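Local atomic coordinates of five-membered-cyclitol-phosphate synthase (Streptomyces citricolor, PDB entry 6K96), a protein that binds nicotinamide-adenine-dinucleotide in a Rossmann-type domain and belongs to the myo-inositol-1-phosphate synthase family. Residues Ala10-Asn15 and Val58-Leu63; Val127-Leu132 and Ala153-Thr158; Leu132-Gln137 and Thr158-Ala163. All coordinates share one frame; numbering follows the deposited sequence.

Contact 1 of 3, residues Ala10-Asn15 and Val58-Leu63; sequences AGVGNN and VAAFDL. With NA (sodium ion), chain H; NAD (nicotinamide-adenine-dinucleotide), chain G.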
loop_
_atom_site.group_PDB
_atom_site.type_symbol
_atom_site.label_atom_id
_atom_site.label_comp_id
_atom_site.label_asym_id
_atom_site.label_seq_id
_atom_site.Cartn_x
_atom_site.Cartn_y
_atom_site.Cartn_z
ATOM N N ALA B 10 36.630 -10.574 8.116
ATOM C CA ALA B 10 36.354 -12.014 8.153
ATOM C C ALA B 10 34.981 -12.148 7.515
ATOM O O ALA B 10 34.009 -11.782 8.141
ATOM C CB ALA B 10 36.445 -12.542 9.575
ATOM N N GLY B 11 34.958 -12.573 6.260
ATOM C CA GLY B 11 33.742 -12.722 5.439
ATOM C C GLY B 11 33.589 -11.546 4.476
ATOM O O GLY B 11 33.330 -10.431 4.951
ATOM N N VAL B 12 33.717 -11.806 3.180
ATOM C CA VAL B 12 33.582 -10.787 2.111
ATOM C C VAL B 12 32.212 -10.922 1.454
ATOM O O VAL B 12 32.136 -11.359 0.302
ATOM C CB VAL B 12 34.723 -10.910 1.101
ATOM C CG1 VAL B 12 34.723 -9.712 0.138
ATOM C CG2 VAL B 12 36.028 -11.078 1.849
ATOM N N GLY B 13 31.193 -10.532 2.203
ATOM C CA GLY B 13 29.789 -10.621 1.785
ATOM C C GLY B 13 29.223 -9.320 1.229
ATOM O O GLY B 13 29.958 -8.398 0.818
ATOM N N ASN B 14 27.897 -9.319 1.129
ATOM C CA ASN B 14 27.102 -8.118 0.770
ATOM C C ASN B 14 27.555 -6.948 1.654
ATOM O O ASN B 14 27.842 -5.892 1.089
ATOM C CB ASN B 14 25.626 -8.469 0.776
ATOM C CG ASN B 14 25.267 -9.258 -0.450
ATOM O OD1 ASN B 14 25.959 -9.148 -1.459
ATOM N ND2 ASN B 14 24.193 -10.016 -0.389
ATOM N N ASN B 15 27.749 -7.160 2.960
ATOM C CA ASN B 15 28.078 -6.057 3.907
ATOM C C ASN B 15 29.376 -5.335 3.466
ATOM O O ASN B 15 29.493 -4.066 3.646
ATOM C CB ASN B 15 28.102 -6.547 5.346
ATOM C CG ASN B 15 26.760 -6.968 5.924
ATOM O OD1 ASN B 15 25.732 -6.990 5.231
ATOM N ND2 ASN B 15 26.756 -7.319 7.213
ATOM N N VAL B 58 43.120 -4.158 4.260
ATOM C CA VAL B 58 44.529 -4.657 4.289
ATOM C C VAL B 58 44.514 -6.187 4.244
ATOM O O VAL B 58 45.535 -6.817 3.861
ATOM C CB VAL B 58 45.268 -4.104 5.517
ATOM C CG1 VAL B 58 45.459 -2.592 5.379
ATOM C CG2 VAL B 58 44.565 -4.444 6.837
ATOM N N ALA B 59 43.357 -6.767 4.557
ATOM C CA ALA B 59 43.237 -8.207 4.860
ATOM C C ALA B 59 41.792 -8.647 4.670
ATOM O O ALA B 59 40.878 -7.899 5.049
ATOM C CB ALA B 59 43.751 -8.449 6.265
ATOM N N ALA B 60 41.630 -9.854 4.163
ATOM C CA ALA B 60 40.320 -10.444 3.857
ATOM C C ALA B 60 40.432 -11.963 3.937
ATOM O O ALA B 60 41.415 -12.524 3.388
ATOM C CB ALA B 60 39.853 -9.993 2.493
ATOM N N PHE B 61 39.424 -12.572 4.570
ATOM C CA PHE B 61 39.327 -14.019 4.853
ATOM C C PHE B 61 37.936 -14.530 4.451
ATOM O O PHE B 61 36.917 -13.984 4.931
ATOM C CB PHE B 61 39.632 -14.213 6.335
ATOM C CG PHE B 61 40.961 -13.646 6.766
ATOM C CD1 PHE B 61 42.151 -14.246 6.391
ATOM C CD2 PHE B 61 41.025 -12.534 7.579
ATOM C CE1 PHE B 61 43.369 -13.715 6.789
ATOM C CE2 PHE B 61 42.242 -12.007 7.972
ATOM C CZ PHE B 61 43.412 -12.590 7.577
ATOM N N ASP B 62 37.890 -15.565 3.607
ATOM C CA ASP B 62 36.649 -16.224 3.105
ATOM C C ASP B 62 36.930 -17.717 2.879
ATOM O O ASP B 62 38.117 -18.129 3.055
ATOM C CB ASP B 62 36.174 -15.581 1.797
ATOM C CG ASP B 62 34.669 -15.378 1.730
ATOM O OD1 ASP B 62 33.950 -16.365 1.447
ATOM O OD2 ASP B 62 34.216 -14.223 1.978
ATOM N N LEU B 63 35.894 -18.484 2.499
ATOM C CA LEU B 63 35.974 -19.948 2.184
ATOM C C LEU B 63 35.414 -20.217 0.793
ATOM O O LEU B 63 35.690 -21.311 0.285
ATOM C CB LEU B 63 35.193 -20.838 3.176
ATOM C CG LEU B 63 35.644 -20.901 4.642
ATOM C CD1 LEU B 63 34.818 -21.920 5.398
ATOM C CD2 LEU B 63 37.119 -21.194 4.811
HETATM NA NA NA H . 23.675 -8.036 4.500
HETATM P PA NAD G . 26.944 -12.600 3.325
HETATM O O1A NAD G . 26.280 -13.922 3.286
HETATM O O2A NAD G . 26.756 -11.743 2.104
HETATM O O5B NAD G . 28.466 -12.635 3.739
HETATM C C5B NAD G . 28.900 -13.876 4.343
HETATM C C4B NAD G . 30.306 -14.174 3.894
HETATM O O4B NAD G . 31.023 -15.050 4.826
HETATM C C3B NAD G . 30.361 -14.890 2.540
HETATM O O3B NAD G . 31.393 -14.297 1.761
HETATM C C2B NAD G . 30.755 -16.308 2.946
HETATM O O2B NAD G . 31.219 -16.896 1.765
HETATM C C1B NAD G . 31.775 -15.960 4.035
HETATM N N9A NAD G . 32.226 -17.028 4.905
HETATM C C8A NAD G . 31.473 -18.128 5.234
HETATM N N7A NAD G . 32.058 -18.908 6.114
HETATM C C5A NAD G . 33.258 -18.272 6.412
HETATM C C6A NAD G . 34.308 -18.618 7.287
HETATM N N6A NAD G . 34.278 -19.703 8.053
HETATM N N1A NAD G . 35.355 -17.755 7.393
HETATM C C2A NAD G . 35.346 -16.664 6.605
HETATM N N3A NAD G . 34.422 -16.256 5.738
HETATM C C4A NAD G . 33.376 -17.103 5.683
HETATM O O3 NAD G . 26.353 -11.817 4.573
HETATM P PN NAD G . 26.107 -10.240 4.769
HETATM O O1N NAD G . 27.382 -9.547 4.478
HETATM O O2N NAD G . 24.828 -9.990 4.029
HETATM O O5D NAD G . 25.846 -10.185 6.360
HETATM C C5D NAD G . 26.947 -10.640 7.250
HETATM C C4D NAD G . 26.412 -10.853 8.635
HETATM O O4D NAD G . 25.935 -9.618 9.218
HETATM C C3D NAD G . 25.235 -11.838 8.676
HETATM O O3D NAD G . 25.368 -12.603 9.855
HETATM C C2D NAD G . 24.034 -10.921 8.894
HETATM O O2D NAD G . 22.937 -11.469 9.600
HETATM C C1D NAD G . 24.643 -9.851 9.797
HETATM N N1N NAD G . 23.760 -8.646 9.817
HETATM C C2N NAD G . 23.318 -8.083 8.573
HETATM C C3N NAD G . 22.352 -7.091 8.530
HETATM C C7N NAD G . 21.969 -6.520 7.177
HETATM O O7N NAD G . 22.597 -6.849 6.179
HETATM N N7N NAD G . 20.940 -5.678 7.119
HETATM C C4N NAD G . 21.795 -6.686 9.742
HETATM C C5N NAD G . 22.353 -7.108 10.943
HETATM C C6N NAD G . 23.268 -8.144 10.963
#
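Asp62 reaches from the end of strand 55-62 to the backbone N of Val12, in the dinucleotide-binding turn of a Rossmann fold: the glycine-containing loop between strand 5-10 and helix 14-31 lies beside the acidic end of the neighbouring parallel strand. The bond from Val12 N to Asp62 OD2 is short (2.7 Å) and fairly straight (164°), and the donor meets the oxygen nearly along its C-O bond. One residue earlier the sheet pairing of Ala10 with Phe61 ends in a backbone bond, Gly11 N to Phe61 O at 2.8 Å. The Asp62 carboxylate is also gripped by the adenosine ribose, NAD O3B donating to OD2 and NAD O2B to OD1, each at 2.8 Å. A chi1 of -138°, away from the usual staggered values, swings the carboxylate into this position, and OD1 further accepts from the backbone N of Leu63, which holds its rotation. The CG2 methyl of Val12 packs on Ala60 CB at 4.0 Å. The backbone of Gly13 lies directly against the cofactor, its CA 3.1 Å from NAD O5B. At the start of the helix the backbone N atoms of Asn14 and Asn15 donate to the two phosphates, one to NAD O2A and the other to NAD O1N. With CG beside its own backbone N (chi1 -68°), Asn15 turns its amide oxygen to the sodium ion, which it binds together with Ser293, Asn15 OD1 lying 2.4 Å from the metal.

Contact 2 of 3, residues Val127-Leu132 and Ala153-Thr158; sequences VLLYSL and AFVNCT. With NAD (nicotinamide-adenine-dinucleotide), chain G.
An oblique aromatic pair, neither stacked nor edge-on, marks this pairing of neighbouring parallel strands in the Rossmann sheet: the rings of Tyr130 and Phe154 have planes 34° apart, and Phe154 CZ comes within 3.4 Å of Tyr130 CB. Strands 127-130 and 153-156, joined through helix 137-149 as a beta-alpha-beta unit, run side by side at 19°. Leu128 N, Val155 N and Tyr130 N bond in turn to Ala153 O, Leu128 O and Val155 O, and a weak bond from Cys157 N to Tyr130 O closes the ladder. On the face of Leu128 and Tyr130, Phe154 receives Leu128 CD2 at its ring edge, and helix 137-149 lies over both aromatic rings. The other face carries Val127, Leu129 and Val155, whose methyls touch: Leu129 CD1 is 3.7 Å from Val155 CG1, and helix 292-313 packs there. Past the strands the contact borders the cofactor, Leu132 O accepting from NAD O3D. At the end of strand 153-156, Asn156 OD1 accepts from Thr158 N in an Asx turn, the donor lying well above the carbonyl plane. Thr158 has OG1 between its backbone N and carbonyl carbon (chi1 79°), which turns CG2 to Tyr130 CE2 at 3.4 Å and leaves OG1 in the ring plane at its edge.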
loop_
_atom_site.group_PDB
_atom_site.type_symbol
_atom_site.label_atom_id
_atom_site.label_comp_id
_atom_site.label_asym_id
_atom_site.label_seq_id
_atom_site.Cartn_x
_atom_site.Cartn_y
_atom_site.Cartn_z
ATOM N N VAL B 127 41.575 -3.092 13.104
ATOM C CA VAL B 127 40.200 -3.589 13.359
ATOM C C VAL B 127 40.030 -4.840 12.514
ATOM O O VAL B 127 40.334 -4.797 11.304
ATOM C CB VAL B 127 39.146 -2.527 12.992
ATOM C CG1 VAL B 127 37.739 -3.043 13.229
ATOM C CG2 VAL B 127 39.353 -1.206 13.719
ATOM N N LEU B 128 39.524 -5.904 13.113
ATOM C CA LEU B 128 39.011 -7.060 12.353
ATOM C C LEU B 128 37.489 -7.003 12.429
ATOM O O LEU B 128 36.967 -6.986 13.540
ATOM C CB LEU B 128 39.547 -8.365 12.927
ATOM C CG LEU B 128 38.944 -9.583 12.234
ATOM C CD1 LEU B 128 39.437 -9.692 10.824
ATOM C CD2 LEU B 128 39.231 -10.845 12.974
ATOM N N LEU B 129 36.830 -6.872 11.279
ATOM C CA LEU B 129 35.353 -6.910 11.122
ATOM C C LEU B 129 34.911 -8.357 10.855
ATOM O O LEU B 129 35.201 -8.930 9.759
ATOM C CB LEU B 129 34.944 -5.989 9.965
ATOM C CG LEU B 129 33.442 -5.913 9.686
ATOM C CD1 LEU B 129 32.697 -5.327 10.878
ATOM C CD2 LEU B 129 33.183 -5.114 8.424
ATOM N N TYR B 130 34.199 -8.930 11.812
ATOM C CA TYR B 130 33.631 -10.275 11.697
ATOM C C TYR B 130 32.294 -10.188 10.990
ATOM O O TYR B 130 31.324 -9.670 11.598
ATOM C CB TYR B 130 33.480 -10.875 13.094
ATOM C CG TYR B 130 32.863 -12.249 13.102
ATOM C CD1 TYR B 130 33.609 -13.354 12.719
ATOM C CD2 TYR B 130 31.538 -12.444 13.463
ATOM C CE1 TYR B 130 33.065 -14.634 12.733
ATOM C CE2 TYR B 130 30.978 -13.716 13.460
ATOM C CZ TYR B 130 31.747 -14.820 13.116
ATOM O OH TYR B 130 31.214 -16.075 13.145
ATOM N N SER B 131 32.201 -10.691 9.780
ATOM C CA SER B 131 30.981 -10.458 8.966
ATOM C C SER B 131 30.564 -11.754 8.277
ATOM O O SER B 131 30.123 -11.706 7.112
ATOM C CB SER B 131 31.196 -9.347 7.972
ATOM O OG SER B 131 29.959 -8.679 7.675
ATOM N N LEU B 132 30.631 -12.852 9.012
ATOM C CA LEU B 132 30.255 -14.210 8.549
ATOM C C LEU B 132 28.749 -14.388 8.666
ATOM O O LEU B 132 28.054 -13.599 9.301
ATOM C CB LEU B 132 30.961 -15.259 9.431
ATOM C CG LEU B 132 32.339 -15.740 8.968
ATOM C CD1 LEU B 132 33.334 -14.608 9.098
ATOM C CD2 LEU B 132 32.804 -16.917 9.786
ATOM N N ALA B 153 41.636 -4.792 17.375
ATOM C CA ALA B 153 40.228 -4.538 17.795
ATOM C C ALA B 153 39.276 -5.489 17.032
ATOM O O ALA B 153 39.517 -5.754 15.833
ATOM C CB ALA B 153 39.853 -3.075 17.576
ATOM N N PHE B 154 38.221 -5.968 17.691
ATOM C CA PHE B 154 37.230 -6.899 17.095
ATOM C C PHE B 154 35.824 -6.286 17.064
ATOM O O PHE B 154 35.338 -5.818 18.121
ATOM C CB PHE B 154 37.127 -8.168 17.930
ATOM C CG PHE B 154 36.461 -9.309 17.218
ATOM C CD1 PHE B 154 37.120 -9.980 16.201
ATOM C CD2 PHE B 154 35.205 -9.745 17.600
ATOM C CE1 PHE B 154 36.533 -11.080 15.587
ATOM C CE2 PHE B 154 34.603 -10.814 16.948
ATOM C CZ PHE B 154 35.268 -11.485 15.952
ATOM N N VAL B 155 35.128 -6.410 15.926
ATOM C CA VAL B 155 33.713 -5.953 15.761
ATOM C C VAL B 155 32.831 -7.138 15.380
ATOM O O VAL B 155 32.993 -7.647 14.276
ATOM C CB VAL B 155 33.595 -4.834 14.702
ATOM C CG1 VAL B 155 32.136 -4.509 14.394
ATOM C CG2 VAL B 155 34.334 -3.567 15.104
ATOM N N ASN B 156 31.846 -7.464 16.211
ATOM C CA ASN B 156 30.873 -8.556 15.943
ATOM C C ASN B 156 29.558 -8.020 15.327
ATOM O O ASN B 156 28.663 -7.561 16.104
ATOM C CB ASN B 156 30.596 -9.336 17.225
ATOM C CG ASN B 156 29.693 -10.501 16.950
ATOM O OD1 ASN B 156 29.525 -10.884 15.812
ATOM N ND2 ASN B 156 29.148 -11.098 17.984
ATOM N N CYS B 157 29.369 -8.191 14.009
ATOM C CA CYS B 157 28.065 -7.939 13.332
ATOM C C CYS B 157 26.949 -8.911 13.731
ATOM O O CYS B 157 25.740 -8.530 13.437
ATOM C CB CYS B 157 28.090 -8.157 11.827
ATOM S SG CYS B 157 29.213 -7.037 11.017
ATOM N N THR B 158 27.290 -10.102 14.237
ATOM C CA THR B 158 26.361 -11.272 14.282
ATOM C C THR B 158 25.766 -11.414 15.673
ATOM O O THR B 158 26.294 -10.792 16.599
ATOM C CB THR B 158 27.036 -12.599 13.891
ATOM O OG1 THR B 158 27.791 -13.103 14.984
ATOM C CG2 THR B 158 27.939 -12.456 12.692
HETATM P PA NAD G . 26.944 -12.600 3.325
HETATM O O1A NAD G . 26.280 -13.922 3.286
HETATM O O2A NAD G . 26.756 -11.743 2.104
HETATM O O5B NAD G . 28.466 -12.635 3.739
HETATM C C5B NAD G . 28.900 -13.876 4.343
HETATM C C4B NAD G . 30.306 -14.174 3.894
HETATM O O4B NAD G . 31.023 -15.050 4.826
HETATM C C3B NAD G . 30.361 -14.890 2.540
HETATM O O3B NAD G . 31.393 -14.297 1.761
HETATM C C2B NAD G . 30.755 -16.308 2.946
HETATM O O2B NAD G . 31.219 -16.896 1.765
HETATM C C1B NAD G . 31.775 -15.960 4.035
HETATM N N9A NAD G . 32.226 -17.028 4.905
HETATM C C8A NAD G . 31.473 -18.128 5.234
HETATM N N7A NAD G . 32.058 -18.908 6.114
HETATM C C5A NAD G . 33.258 -18.272 6.412
HETATM C C6A NAD G . 34.308 -18.618 7.287
HETATM N N6A NAD G . 34.278 -19.703 8.053
HETATM N N1A NAD G . 35.355 -17.755 7.393
HETATM C C2A NAD G . 35.346 -16.664 6.605
HETATM N N3A NAD G . 34.422 -16.256 5.738
HETATM C C4A NAD G . 33.376 -17.103 5.683
HETATM O O3 NAD G . 26.353 -11.817 4.573
HETATM P PN NAD G . 26.107 -10.240 4.769
HETATM O O1N NAD G . 27.382 -9.547 4.478
HETATM O O2N NAD G . 24.828 -9.990 4.029
HETATM O O5D NAD G . 25.846 -10.185 6.360
HETATM C C5D NAD G . 26.947 -10.640 7.250
HETATM C C4D NAD G . 26.412 -10.853 8.635
HETATM O O4D NAD G . 25.935 -9.618 9.218
HETATM C C3D NAD G . 25.235 -11.838 8.676
HETATM O O3D NAD G . 25.368 -12.603 9.855
HETATM C C2D NAD G . 24.034 -10.921 8.894
HETATM O O2D NAD G . 22.937 -11.469 9.600
HETATM C C1D NAD G . 24.643 -9.851 9.797
HETATM N N1N NAD G . 23.760 -8.646 9.817
HETATM C C2N NAD G . 23.318 -8.083 8.573
HETATM C C3N NAD G . 22.352 -7.091 8.530
HETATM C C7N NAD G . 21.969 -6.520 7.177
HETATM O O7N NAD G . 22.597 -6.849 6.179
HETATM N N7N NAD G . 20.940 -5.678 7.119
HETATM C C4N NAD G . 21.795 -6.686 9.742
HETATM C C5N NAD G . 22.353 -7.108 10.943
HETATM C C6N NAD G . 23.268 -8.144 10.963
#

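Contact 3 of 3, residues Leu132-Gln137 and Thr158-Ala163; sequences LPTGLQ and TPELVA. With NAD (nicotinamide-adenine-dinucleotide), chain G.
Glu160 OE2 is gripped by several groups beside the cofactor, where the loops after strands 127-130 and 153-156 meet. Gly135 N donates to it at 3.0 Å in an almost straight bond (176°), yet comes from above the carboxylate plane and not within it. A water lies 3.1 Å from the same Glu160 OE2; it also contacts Pro133 O and accepts from Leu136 N, tying the carboxylate to the turn that precedes helix 137-149. The Glu160 chain is bent at chi2 (45°), which folds its carboxylate back over the Gly135 backbone while CG lies against Gln137 N and CA. Gly135 has a positive phi in this turn, and its N-H points to the acid. Farther out Gln137 binds the backbone of Leu161 twice through its amide. Its NE2 donates to Leu161 O at 2.7 Å, and its OE1 accepts from Leu161 N at 2.9 Å; both acceptors are met in the carbonyl plane on a lone pair. With CG of Gln137 anti to its backbone N and the chain bent at the next torsion (chi2 56°), the amide is brought alongside the Leu161 backbone. On the cofactor side Thr134 crosses Pro159 at about a right angle, its OG1 3.3 Å from Pro159 CD, and that OG1 also lies 2.9 Å from NAD O3D, a hydroxyl that donates to Leu132 O. Leu132 CD2 meanwhile touches the adenine at NAD C6A. The polar bonds thus fasten the 158-163 loop to the turn whose Leu132 and Thr134 meet the cofactor, and the N-H of Gly135, with the water held by Leu136 N, would probably stabilise the negative charge of Glu160.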
loop_
_atom_site.group_PDB
_atom_site.type_symbol
_atom_site.label_atom_id
_atom_site.label_comp_id
_atom_site.label_asym_id
_atom_site.label_seq_id
_atom_site.Cartn_x
_atom_site.Cartn_y
_atom_site.Cartn_z
ATOM N N LEU B 132 30.631 -12.852 9.012
ATOM C CA LEU B 132 30.255 -14.210 8.549
ATOM C C LEU B 132 28.749 -14.388 8.666
ATOM O O LEU B 132 28.054 -13.599 9.301
ATOM C CB LEU B 132 30.961 -15.259 9.431
ATOM C CG LEU B 132 32.339 -15.740 8.968
ATOM C CD1 LEU B 132 33.334 -14.608 9.098
ATOM C CD2 LEU B 132 32.804 -16.917 9.786
ATOM N N PRO B 133 28.236 -15.514 8.131
ATOM C CA PRO B 133 26.841 -15.859 8.343
ATOM C C PRO B 133 26.505 -15.932 9.842
ATOM O O PRO B 133 27.373 -16.152 10.704
ATOM C CB PRO B 133 26.712 -17.227 7.616
ATOM C CG PRO B 133 27.847 -17.282 6.626
ATOM C CD PRO B 133 28.964 -16.494 7.287
ATOM N N THR B 134 25.240 -15.732 10.157
ATOM C CA THR B 134 24.700 -15.938 11.515
ATOM C C THR B 134 24.750 -17.445 11.787
ATOM O O THR B 134 24.553 -18.184 10.811
ATOM C CB THR B 134 23.298 -15.341 11.628
ATOM O OG1 THR B 134 23.501 -13.931 11.712
ATOM C CG2 THR B 134 22.499 -15.833 12.813
ATOM N N GLY B 135 25.098 -17.844 13.018
ATOM C CA GLY B 135 24.925 -19.203 13.529
ATOM C C GLY B 135 26.255 -19.882 13.819
ATOM O O GLY B 135 26.220 -21.076 14.273
ATOM N N LEU B 136 27.386 -19.217 13.580
ATOM C CA LEU B 136 28.694 -19.913 13.664
ATOM C C LEU B 136 29.438 -19.471 14.918
ATOM O O LEU B 136 30.430 -18.792 14.768
ATOM C CB LEU B 136 29.499 -19.630 12.390
ATOM C CG LEU B 136 28.740 -19.820 11.070
ATOM C CD1 LEU B 136 29.395 -19.009 9.937
ATOM C CD2 LEU B 136 28.593 -21.294 10.696
ATOM N N GLN B 137 28.987 -19.910 16.099
ATOM C CA GLN B 137 29.571 -19.604 17.447
ATOM C C GLN B 137 31.060 -19.963 17.512
ATOM O O GLN B 137 31.842 -19.146 18.019
ATOM C CB GLN B 137 28.778 -20.270 18.562
ATOM C CG GLN B 137 29.163 -19.803 19.964
ATOM C CD GLN B 137 29.085 -18.318 20.242
ATOM O OE1 GLN B 137 28.017 -17.759 20.480
ATOM N NE2 GLN B 137 30.230 -17.650 20.255
ATOM N N THR B 158 27.290 -10.102 14.237
ATOM C CA THR B 158 26.361 -11.272 14.282
ATOM C C THR B 158 25.766 -11.414 15.673
ATOM O O THR B 158 26.294 -10.792 16.599
ATOM C CB THR B 158 27.036 -12.599 13.891
ATOM O OG1 THR B 158 27.791 -13.103 14.984
ATOM C CG2 THR B 158 27.939 -12.456 12.692
ATOM N N PRO B 159 24.679 -12.225 15.837
ATOM C CA PRO B 159 24.087 -12.524 17.150
ATOM C C PRO B 159 24.920 -13.484 18.026
ATOM O O PRO B 159 24.556 -13.701 19.194
ATOM C CB PRO B 159 22.723 -13.185 16.867
ATOM C CG PRO B 159 22.505 -12.976 15.380
ATOM C CD PRO B 159 23.891 -12.857 14.764
ATOM N N GLU B 160 26.047 -13.970 17.521
ATOM C CA GLU B 160 26.912 -14.878 18.310
ATOM C C GLU B 160 27.423 -14.151 19.552
ATOM O O GLU B 160 27.664 -12.964 19.486
ATOM C CB GLU B 160 28.032 -15.482 17.464
ATOM C CG GLU B 160 27.566 -16.670 16.657
ATOM C CD GLU B 160 26.240 -16.534 15.918
ATOM O OE1 GLU B 160 25.237 -17.200 16.352
ATOM O OE2 GLU B 160 26.207 -15.761 14.929
ATOM N N LEU B 161 27.572 -14.919 20.641
ATOM C CA LEU B 161 28.144 -14.472 21.932
ATOM C C LEU B 161 29.644 -14.236 21.741
ATOM O O LEU B 161 30.326 -15.248 21.422
ATOM C CB LEU B 161 27.854 -15.553 22.986
ATOM C CG LEU B 161 27.303 -15.005 24.305
ATOM C CD1 LEU B 161 25.833 -14.631 24.184
ATOM C CD2 LEU B 161 27.499 -15.964 25.458
ATOM N N VAL B 162 30.101 -12.969 21.844
ATOM C CA VAL B 162 31.542 -12.572 21.859
ATOM C C VAL B 162 31.743 -11.471 22.904
ATOM O O VAL B 162 32.299 -11.732 23.978
ATOM C CB VAL B 162 32.070 -12.122 20.485
ATOM C CG1 VAL B 162 33.586 -11.947 20.494
ATOM C CG2 VAL B 162 31.675 -13.070 19.378
ATOM N N ALA B 163 31.309 -10.248 22.623
ATOM C CA ALA B 163 31.383 -9.146 23.613
ATOM C C ALA B 163 30.562 -9.560 24.820
ATOM O O ALA B 163 30.810 -9.045 25.876
ATOM C CB ALA B 163 30.912 -7.839 23.053
HETATM P PA NAD G . 26.944 -12.600 3.325
HETATM O O1A NAD G . 26.280 -13.922 3.286
HETATM O O2A NAD G . 26.756 -11.743 2.104
HETATM O O5B NAD G . 28.466 -12.635 3.739
HETATM C C5B NAD G . 28.900 -13.876 4.343
HETATM C C4B NAD G . 30.306 -14.174 3.894
HETATM O O4B NAD G . 31.023 -15.050 4.826
HETATM C C3B NAD G . 30.361 -14.890 2.540
HETATM O O3B NAD G . 31.393 -14.297 1.761
HETATM C C2B NAD G . 30.755 -16.308 2.946
HETATM O O2B NAD G . 31.219 -16.896 1.765
HETATM C C1B NAD G . 31.775 -15.960 4.035
HETATM N N9A NAD G . 32.226 -17.028 4.905
HETATM C C8A NAD G . 31.473 -18.128 5.234
HETATM N N7A NAD G . 32.058 -18.908 6.114
HETATM C C5A NAD G . 33.258 -18.272 6.412
HETATM C C6A NAD G . 34.308 -18.618 7.287
HETATM N N6A NAD G . 34.278 -19.703 8.053
HETATM N N1A NAD G . 35.355 -17.755 7.393
HETATM C C2A NAD G . 35.346 -16.664 6.605
HETATM N N3A NAD G . 34.422 -16.256 5.738
HETATM C C4A NAD G . 33.376 -17.103 5.683
HETATM O O3 NAD G . 26.353 -11.817 4.573
HETATM P PN NAD G . 26.107 -10.240 4.769
HETATM O O1N NAD G . 27.382 -9.547 4.478
HETATM O O2N NAD G . 24.828 -9.990 4.029
HETATM O O5D NAD G . 25.846 -10.185 6.360
HETATM C C5D NAD G . 26.947 -10.640 7.250
HETATM C C4D NAD G . 26.412 -10.853 8.635
HETATM O O4D NAD G . 25.935 -9.618 9.218
HETATM C C3D NAD G . 25.235 -11.838 8.676
HETATM O O3D NAD G . 25.368 -12.603 9.855
HETATM C C2D NAD G . 24.034 -10.921 8.894
HETATM O O2D NAD G . 22.937 -11.469 9.600
HETATM C C1D NAD G . 24.643 -9.851 9.797
HETATM N N1N NAD G . 23.760 -8.646 9.817
HETATM C C2N NAD G . 23.318 -8.083 8.573
HETATM C C3N NAD G . 22.352 -7.091 8.530
HETATM C C7N NAD G . 21.969 -6.520 7.177
HETATM O O7N NAD G . 22.597 -6.849 6.179
HETATM N N7N NAD G . 20.940 -5.678 7.119
HETATM C C4N NAD G . 21.795 -6.686 9.742
HETATM C C5N NAD G . 22.353 -7.108 10.943
HETATM C C6N NAD G . 23.268 -8.144 10.963
HETATM O O HOH W 1 28.620 -16.495 13.175
#

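The three contacts lie at the C-terminal ends of the strands of one parallel sheet, and all touch the same NAD. Contact 1 and contact 2 have centres about 10 Å apart and are stitched by strand 5-10: Ala10 N lies 2.7 Å from Leu129 O, and Ala10 O lies 2.7 Å from Ser131 N, both probable hydrogen bonds. Contact 3 continues contact 2 outward, sharing Leu132 and Thr158 with centres about 9 Å apart, while its centre is about 15 Å from that of contact 1. Contact 1 meets the adenosine ribose, phosphates, sodium ion and part of the adenine, which Leu132 of contacts 2 and 3 also touches; those two meet the nicotinamide ribose.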